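Side-chain contacts in sugar ABC transporter substrate-binding protein, BlMnBP1 (Bifidobacterium animalis subsp. lactis ATCC 27673, PDB 6I5R), which probably captures manno-oligosaccharides outside the cell and delivers them to an ABC transporter, and is seen here with mannobiose bound: residues 151-156 with 285-290; 157-162 with 276-281. All blocks are in the same frame, centred on the assembly; numbering follows the deposited sequence.

Interaction 1: 151-156 with 285-290; sequences GIVYNK and WAVPQM. With BMA (beta-D-mannopyranose), chain B; BMA (beta-D-mannopyranose), chain C.
Val153 meets three side chains of segment 285-290 through its two methyl groups, and the contact between the segments is entirely apolar. With CG1 anti to the backbone N (chi1 -177°), the valine sends that methyl to Met290, 3.8 Å from Met290 CG, the two side chains crossing at a slant. CG2, beside the backbone N, lies 4.1 Å from Ala286 CB and 4.2 Å from Val287 CG2, so one methyl touches two consecutive residues. Strand 151-155 and helix 286-290 run nearly the same way, their axes 18° apart. Met272 of helix 265-273 and Ile300 of strand 300-304 also touch Val153, and all the residues that meet here are buried.

This packing sets the helix of a periplasmic-binding-protein-type fold against its sheet, while Gln289 on the helix and Trp285 just before it reach the sugar pocket. C6 of the chain B mannose lies over one face of the indole, near its centre, 3.4 Å from Trp285 CD2, a CH-pi contact, and Ala286 CB lies against the opposite face, toward the rim. Without the indole of Trp285, as with an alanine here, the C6 side of this mannose is likely to lose its apolar cover and Ala286 CB the ring it rests on.

Within these segments the polar contacts to the sugar come from Gln289; Glu266, Lys269, Trp265, Asp320 and Asn45 add others. O2 of the chain C mannose donates to Gln289 OE1 at 2.5 Å; Gln289 NE2 donates to its O3 at 3.2 Å, close to straight at 164°.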
loop_
_atom_site.group_PDB
_atom_site.type_symbol
_atom_site.label_atom_id
_atom_site.label_comp_id
_atom_site.label_asym_id
_atom_site.label_seq_id
_atom_site.Cartn_x
_atom_site.Cartn_y
_atom_site.Cartn_z
ATOM N N GLY A 151 7.669 3.665 -3.971
ATOM C CA GLY A 151 8.724 4.427 -4.616
ATOM C C GLY A 151 8.477 5.870 -4.347
ATOM O O GLY A 151 7.887 6.243 -3.330
ATOM N N ILE A 152 8.959 6.723 -5.242
ATOM C CA ILE A 152 8.724 8.150 -5.098
ATOM C C ILE A 152 8.162 8.689 -6.400
ATOM O O ILE A 152 8.741 8.483 -7.469
ATOM C CB ILE A 152 9.998 8.914 -4.686
ATOM C CG1 ILE A 152 10.455 8.403 -3.299
ATOM C CG2 ILE A 152 9.716 10.412 -4.673
ATOM C CD1 ILE A 152 11.622 9.157 -2.700
ATOM N N VAL A 153 7.041 9.382 -6.303
ATOM C CA VAL A 153 6.505 10.114 -7.441
ATOM C C VAL A 153 7.191 11.467 -7.509
ATOM O O VAL A 153 7.297 12.165 -6.497
ATOM C CB VAL A 153 4.977 10.285 -7.325
ATOM C CG1 VAL A 153 4.400 10.999 -8.578
ATOM C CG2 VAL A 153 4.313 8.976 -7.121
ATOM N N TYR A 154 7.629 11.860 -8.710
ATOM C CA TYR A 154 8.448 13.054 -8.829
ATOM C C TYR A 154 8.126 13.750 -10.135
ATOM O O TYR A 154 7.576 13.157 -11.065
ATOM C CB TYR A 154 9.939 12.716 -8.709
ATOM C CG TYR A 154 10.604 12.104 -9.917
ATOM C CD1 TYR A 154 10.486 10.750 -10.199
ATOM C CD2 TYR A 154 11.401 12.873 -10.734
ATOM C CE1 TYR A 154 11.127 10.200 -11.287
ATOM C CE2 TYR A 154 12.039 12.346 -11.810
ATOM C CZ TYR A 154 11.898 11.026 -12.109
ATOM O OH TYR A 154 12.582 10.544 -13.231
ATOM N N ASN A 155 8.399 15.037 -10.160
ATOM C CA ASN A 155 8.151 15.850 -11.343
ATOM C C ASN A 155 9.471 16.031 -12.090
ATOM O O ASN A 155 10.382 16.701 -11.596
ATOM C CB ASN A 155 7.540 17.194 -10.966
ATOM C CG ASN A 155 7.198 18.024 -12.192
ATOM O OD1 ASN A 155 8.067 18.292 -13.009
ATOM N ND2 ASN A 155 5.920 18.406 -12.339
ATOM N N LYS A 156 9.540 15.459 -13.296
ATOM C CA LYS A 156 10.758 15.482 -14.103
ATOM C C LYS A 156 11.144 16.886 -14.537
ATOM O O LYS A 156 12.335 17.170 -14.694
ATOM C CB LYS A 156 10.558 14.620 -15.338
ATOM C CG LYS A 156 10.094 13.230 -15.030
ATOM C CD LYS A 156 9.594 12.508 -16.286
ATOM C CE LYS A 156 9.720 11.014 -16.155
ATOM N NZ LYS A 156 9.690 10.322 -17.502
ATOM N N TRP A 285 0.600 3.219 -7.337
ATOM C CA TRP A 285 -0.802 3.512 -7.614
ATOM C C TRP A 285 -1.050 5.009 -7.789
ATOM O O TRP A 285 -2.041 5.397 -8.416
ATOM C CB TRP A 285 -1.686 2.961 -6.484
ATOM C CG TRP A 285 -1.268 3.510 -5.187
ATOM C CD1 TRP A 285 -0.426 2.935 -4.289
ATOM C CD2 TRP A 285 -1.659 4.769 -4.624
ATOM N NE1 TRP A 285 -0.260 3.762 -3.204
ATOM C CE2 TRP A 285 -0.994 4.895 -3.391
ATOM C CE3 TRP A 285 -2.492 5.802 -5.052
ATOM C CZ2 TRP A 285 -1.139 6.000 -2.584
ATOM C CZ3 TRP A 285 -2.626 6.915 -4.250
ATOM C CH2 TRP A 285 -1.976 6.992 -3.021
ATOM N N ALA A 286 -0.153 5.855 -7.285
ATOM C CA ALA A 286 -0.362 7.294 -7.322
ATOM C C ALA A 286 0.002 7.897 -8.669
ATOM O O ALA A 286 -0.492 8.975 -9.009
ATOM C CB ALA A 286 0.443 7.960 -6.195
ATOM N N VAL A 287 0.814 7.196 -9.458
ATOM C CA VAL A 287 1.278 7.767 -10.723
ATOM C C VAL A 287 0.130 8.153 -11.635
ATOM O O VAL A 287 0.075 9.322 -12.062
ATOM C CB VAL A 287 2.272 6.777 -11.399
ATOM C CG1 VAL A 287 2.701 7.302 -12.750
ATOM C CG2 VAL A 287 3.478 6.569 -10.515
ATOM N N PRO A 288 -0.830 7.275 -11.955
ATOM C CA PRO A 288 -1.930 7.714 -12.832
ATOM C C PRO A 288 -2.769 8.834 -12.229
ATOM O O PRO A 288 -3.290 9.682 -12.958
ATOM C CB PRO A 288 -2.756 6.429 -13.033
ATOM C CG PRO A 288 -2.474 5.593 -11.817
ATOM C CD PRO A 288 -0.981 5.859 -11.558
ATOM N N GLN A 289 -2.922 8.862 -10.909
ATOM C CA GLN A 289 -3.717 9.918 -10.291
ATOM C C GLN A 289 -3.035 11.272 -10.413
ATOM O O GLN A 289 -3.706 12.307 -10.544
ATOM C CB GLN A 289 -3.960 9.581 -8.826
ATOM C CG GLN A 289 -4.800 8.356 -8.596
ATOM C CD GLN A 289 -5.167 8.135 -7.134
ATOM O OE1 GLN A 289 -5.265 9.068 -6.353
ATOM N NE2 GLN A 289 -5.346 6.887 -6.771
ATOM N N MET A 290 -1.708 11.301 -10.264
ATOM C CA MET A 290 -0.965 12.530 -10.526
ATOM C C MET A 290 -1.027 12.910 -12.003
ATOM O O MET A 290 -1.148 14.086 -12.341
ATOM C CB MET A 290 0.494 12.367 -10.106
ATOM C CG MET A 290 0.726 11.950 -8.649
ATOM S SD MET A 290 0.105 13.162 -7.514
ATOM C CE MET A 290 0.008 12.211 -5.977
HETATM C C1 BMA B . -5.642 6.060 -1.006
HETATM C C2 BMA B . -5.479 5.505 0.442
HETATM C C3 BMA B . -4.257 4.641 0.475
HETATM C C4 BMA B . -4.235 3.652 -0.686
HETATM C C5 BMA B . -4.386 4.376 -2.024
HETATM C C6 BMA B . -4.444 3.405 -3.187
HETATM O O2 BMA B . -6.545 4.619 0.777
HETATM O O3 BMA B . -4.128 3.914 1.701
HETATM O O4 BMA B . -2.993 2.998 -0.665
HETATM O O5 BMA B . -5.628 5.098 -1.991
HETATM O O6 BMA B . -5.615 2.576 -3.094
HETATM C C1 BMA C . -8.968 9.347 -3.289
HETATM C C2 BMA C . -7.929 8.512 -4.080
HETATM C C3 BMA C . -7.440 7.363 -3.207
HETATM C C4 BMA C . -7.111 7.835 -1.814
HETATM C C5 BMA C . -8.258 8.666 -1.224
HETATM C C6 BMA C . -7.963 9.121 0.184
HETATM O O1 BMA C . -9.207 10.436 -4.121
HETATM O O2 BMA C . -6.774 9.375 -4.326
HETATM O O3 BMA C . -6.341 6.727 -3.762
HETATM O O4 BMA C . -6.881 6.716 -0.956
HETATM O O5 BMA C . -8.489 9.780 -2.072
HETATM O O6 BMA C . -9.226 9.506 0.740
#

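Interaction 2: 157-162 with 276-281; sequences KVFEEA and EIATMV. With ZN (zinc ion), chain K.
Val158 carries CG1 anti to its backbone N (chi1 173°), and this rotation puts the methyl 3.6 Å from Ala278 CB on the strand. In Thr279 the hydroxyl takes the place between backbone N and carbonyl carbon (chi1 69°), while CG2 stands beside the N and faces Phe159. The methyl arrives at the edge of the phenyl ring, near its plane, 3.6 Å from Phe159 CE1 and almost as near Phe159 CZ; the two side chains cross at roughly a right angle. Thr279 OG1 is thus left to hydrogen-bond Pro189 O. Phe159 CE1 also lies 4.3 Å from Ala278 CB, so Ala278 is touched by both helical side chains.

The helix 156-162 directly follows strand 139-155 and packs on strand 277-283, the antiparallel neighbour of that strand, within the alpha/beta architecture of a solute-binding protein. The segment directions differ by 119°, and Val158 and Ala278 bring the backbones nearest, with their CA atoms 6.0 Å apart. Ile181 of helix 171-184 touches Val158, Phe159 and Ala278 and so helps to enclose the small hydrophobic cluster, while the ring of Tyr154 meets that of Phe159.

Glu160, also on the helix, takes no part in the cluster; its carboxylate binds a zinc ion through both oxygens, the shorter bond being the one from Glu160 OE1 to the zinc ion, at 1.9 Å.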
loop_
_atom_site.group_PDB
_atom_site.type_symbol
_atom_site.label_atom_id
_atom_site.label_comp_id
_atom_site.label_asym_id
_atom_site.label_seq_id
_atom_site.Cartn_x
_atom_site.Cartn_y
_atom_site.Cartn_z
ATOM N N LYS A 157 10.163 17.752 -14.803
ATOM C CA LYS A 157 10.480 19.112 -15.197
ATOM C C LYS A 157 11.105 19.879 -14.046
ATOM O O LYS A 157 12.048 20.644 -14.248
ATOM C CB LYS A 157 9.230 19.820 -15.687
ATOM C CG LYS A 157 9.405 21.311 -15.945
ATOM C CD LYS A 157 8.161 21.931 -16.565
ATOM C CE LYS A 157 8.290 23.458 -16.682
ATOM N NZ LYS A 157 8.033 24.181 -15.380
ATOM N N VAL A 158 10.575 19.706 -12.838
ATOM C CA VAL A 158 11.187 20.344 -11.678
ATOM C C VAL A 158 12.601 19.830 -11.464
ATOM O O VAL A 158 13.512 20.595 -11.121
ATOM C CB VAL A 158 10.324 20.112 -10.429
ATOM C CG1 VAL A 158 11.061 20.637 -9.180
ATOM C CG2 VAL A 158 8.981 20.790 -10.609
ATOM N N PHE A 159 12.805 18.527 -11.623
ATOM C CA PHE A 159 14.150 17.970 -11.490
ATOM C C PHE A 159 15.115 18.583 -12.506
ATOM O O PHE A 159 16.257 18.920 -12.165
ATOM C CB PHE A 159 14.084 16.441 -11.618
ATOM C CG PHE A 159 13.803 15.726 -10.303
ATOM C CD1 PHE A 159 12.794 16.150 -9.455
ATOM C CD2 PHE A 159 14.557 14.640 -9.930
ATOM C CE1 PHE A 159 12.567 15.505 -8.255
ATOM C CE2 PHE A 159 14.353 14.022 -8.732
ATOM C CZ PHE A 159 13.331 14.445 -7.903
ATOM N N GLU A 160 14.672 18.751 -13.754
ATOM C CA GLU A 160 15.530 19.371 -14.765
ATOM C C GLU A 160 15.832 20.822 -14.410
ATOM O O GLU A 160 16.973 21.283 -14.581
ATOM C CB GLU A 160 14.863 19.253 -16.140
ATOM C CG GLU A 160 15.727 19.675 -17.352
ATOM C CD GLU A 160 16.888 18.708 -17.702
ATOM O OE1 GLU A 160 16.681 17.552 -18.132
ATOM O OE2 GLU A 160 18.055 19.112 -17.585
ATOM N N GLU A 161 14.843 21.552 -13.880
ATOM C CA GLU A 161 15.092 22.939 -13.497
ATOM C C GLU A 161 16.116 23.018 -12.374
ATOM O O GLU A 161 16.912 23.960 -12.311
ATOM C CB GLU A 161 13.788 23.608 -13.074
ATOM C CG GLU A 161 13.942 25.054 -12.670
ATOM C CD GLU A 161 14.079 26.015 -13.846
ATOM O OE1 GLU A 161 14.149 25.577 -15.016
ATOM O OE2 GLU A 161 14.132 27.231 -13.603
ATOM N N ALA A 162 16.080 22.057 -11.454
ATOM C CA ALA A 162 17.023 21.998 -10.349
ATOM C C ALA A 162 18.411 21.541 -10.787
ATOM O O ALA A 162 19.374 21.642 -10.012
ATOM C CB ALA A 162 16.456 21.065 -9.273
ATOM N N GLU A 276 4.460 22.328 -8.840
ATOM C CA GLU A 276 4.496 23.058 -7.578
ATOM C C GLU A 276 4.941 22.173 -6.431
ATOM O O GLU A 276 5.249 22.681 -5.346
ATOM C CB GLU A 276 3.115 23.625 -7.238
ATOM C CG GLU A 276 2.584 24.543 -8.293
ATOM C CD GLU A 276 1.222 25.100 -7.964
ATOM O OE1 GLU A 276 0.905 25.339 -6.773
ATOM O OE2 GLU A 276 0.449 25.275 -8.918
ATOM N N ILE A 277 4.967 20.870 -6.661
ATOM C CA ILE A 277 5.536 19.901 -5.738
ATOM C C ILE A 277 6.539 19.056 -6.525
ATOM O O ILE A 277 6.242 18.605 -7.637
ATOM C CB ILE A 277 4.472 18.975 -5.125
ATOM C CG1 ILE A 277 3.515 19.712 -4.171
ATOM C CG2 ILE A 277 5.166 17.825 -4.425
ATOM C CD1 ILE A 277 2.261 18.890 -3.855
ATOM N N ALA A 278 7.711 18.814 -5.944
ATOM C CA ALA A 278 8.709 18.045 -6.682
ATOM C C ALA A 278 8.642 16.546 -6.399
ATOM O O ALA A 278 8.811 15.734 -7.315
ATOM C CB ALA A 278 10.119 18.538 -6.359
ATOM N N THR A 279 8.432 16.151 -5.142
ATOM C CA THR A 279 8.347 14.734 -4.817
ATOM C C THR A 279 7.273 14.443 -3.776
ATOM O O THR A 279 6.953 15.275 -2.927
ATOM C CB THR A 279 9.675 14.183 -4.295
ATOM O OG1 THR A 279 9.958 14.738 -3.009
ATOM C CG2 THR A 279 10.822 14.518 -5.242
ATOM N N MET A 280 6.727 13.238 -3.872
ATOM C CA MET A 280 5.856 12.675 -2.851
ATOM C C MET A 280 6.186 11.200 -2.708
ATOM O O MET A 280 6.328 10.503 -3.711
ATOM C CB MET A 280 4.371 12.870 -3.210
ATOM C CG MET A 280 3.929 14.307 -3.030
ATOM S SD MET A 280 2.148 14.523 -3.069
ATOM C CE MET A 280 1.871 14.787 -4.818
ATOM N N VAL A 281 6.307 10.728 -1.469
ATOM C CA VAL A 281 6.713 9.357 -1.202
ATOM C C VAL A 281 5.422 8.546 -1.170
ATOM O O VAL A 281 4.713 8.512 -0.171
ATOM C CB VAL A 281 7.515 9.262 0.092
ATOM C CG1 VAL A 281 7.866 7.805 0.419
ATOM C CG2 VAL A 281 8.781 10.105 -0.046
HETATM ZN ZN ZN K . 18.494 17.175 -18.546
HETATM O O HOH W 1 19.559 18.065 -17.841
#

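Strand 139-155 leads into helix 156-162, and its antiparallel neighbour, strand 277-283, is followed by helix 286-291; each contact takes its strand from one of these strand-helix units and its helix from the other. The centres of interactions 1 and 2 lie 11 Å apart. Probable backbone hydrogen bonds join them directly: Val153 O to Met280 N at 2.9 Å, and Asn155 N to Ala278 O at 3.0 Å. Side chains meet as well, with Met290 CE 3.4 Å from Met280 CE. Along the chain, interaction 2 is nested within the loop closed by interaction 1. Interaction 1 supplies two of the pocket's residues, Trp285 and Gln289, whereas interaction 2 contributes none.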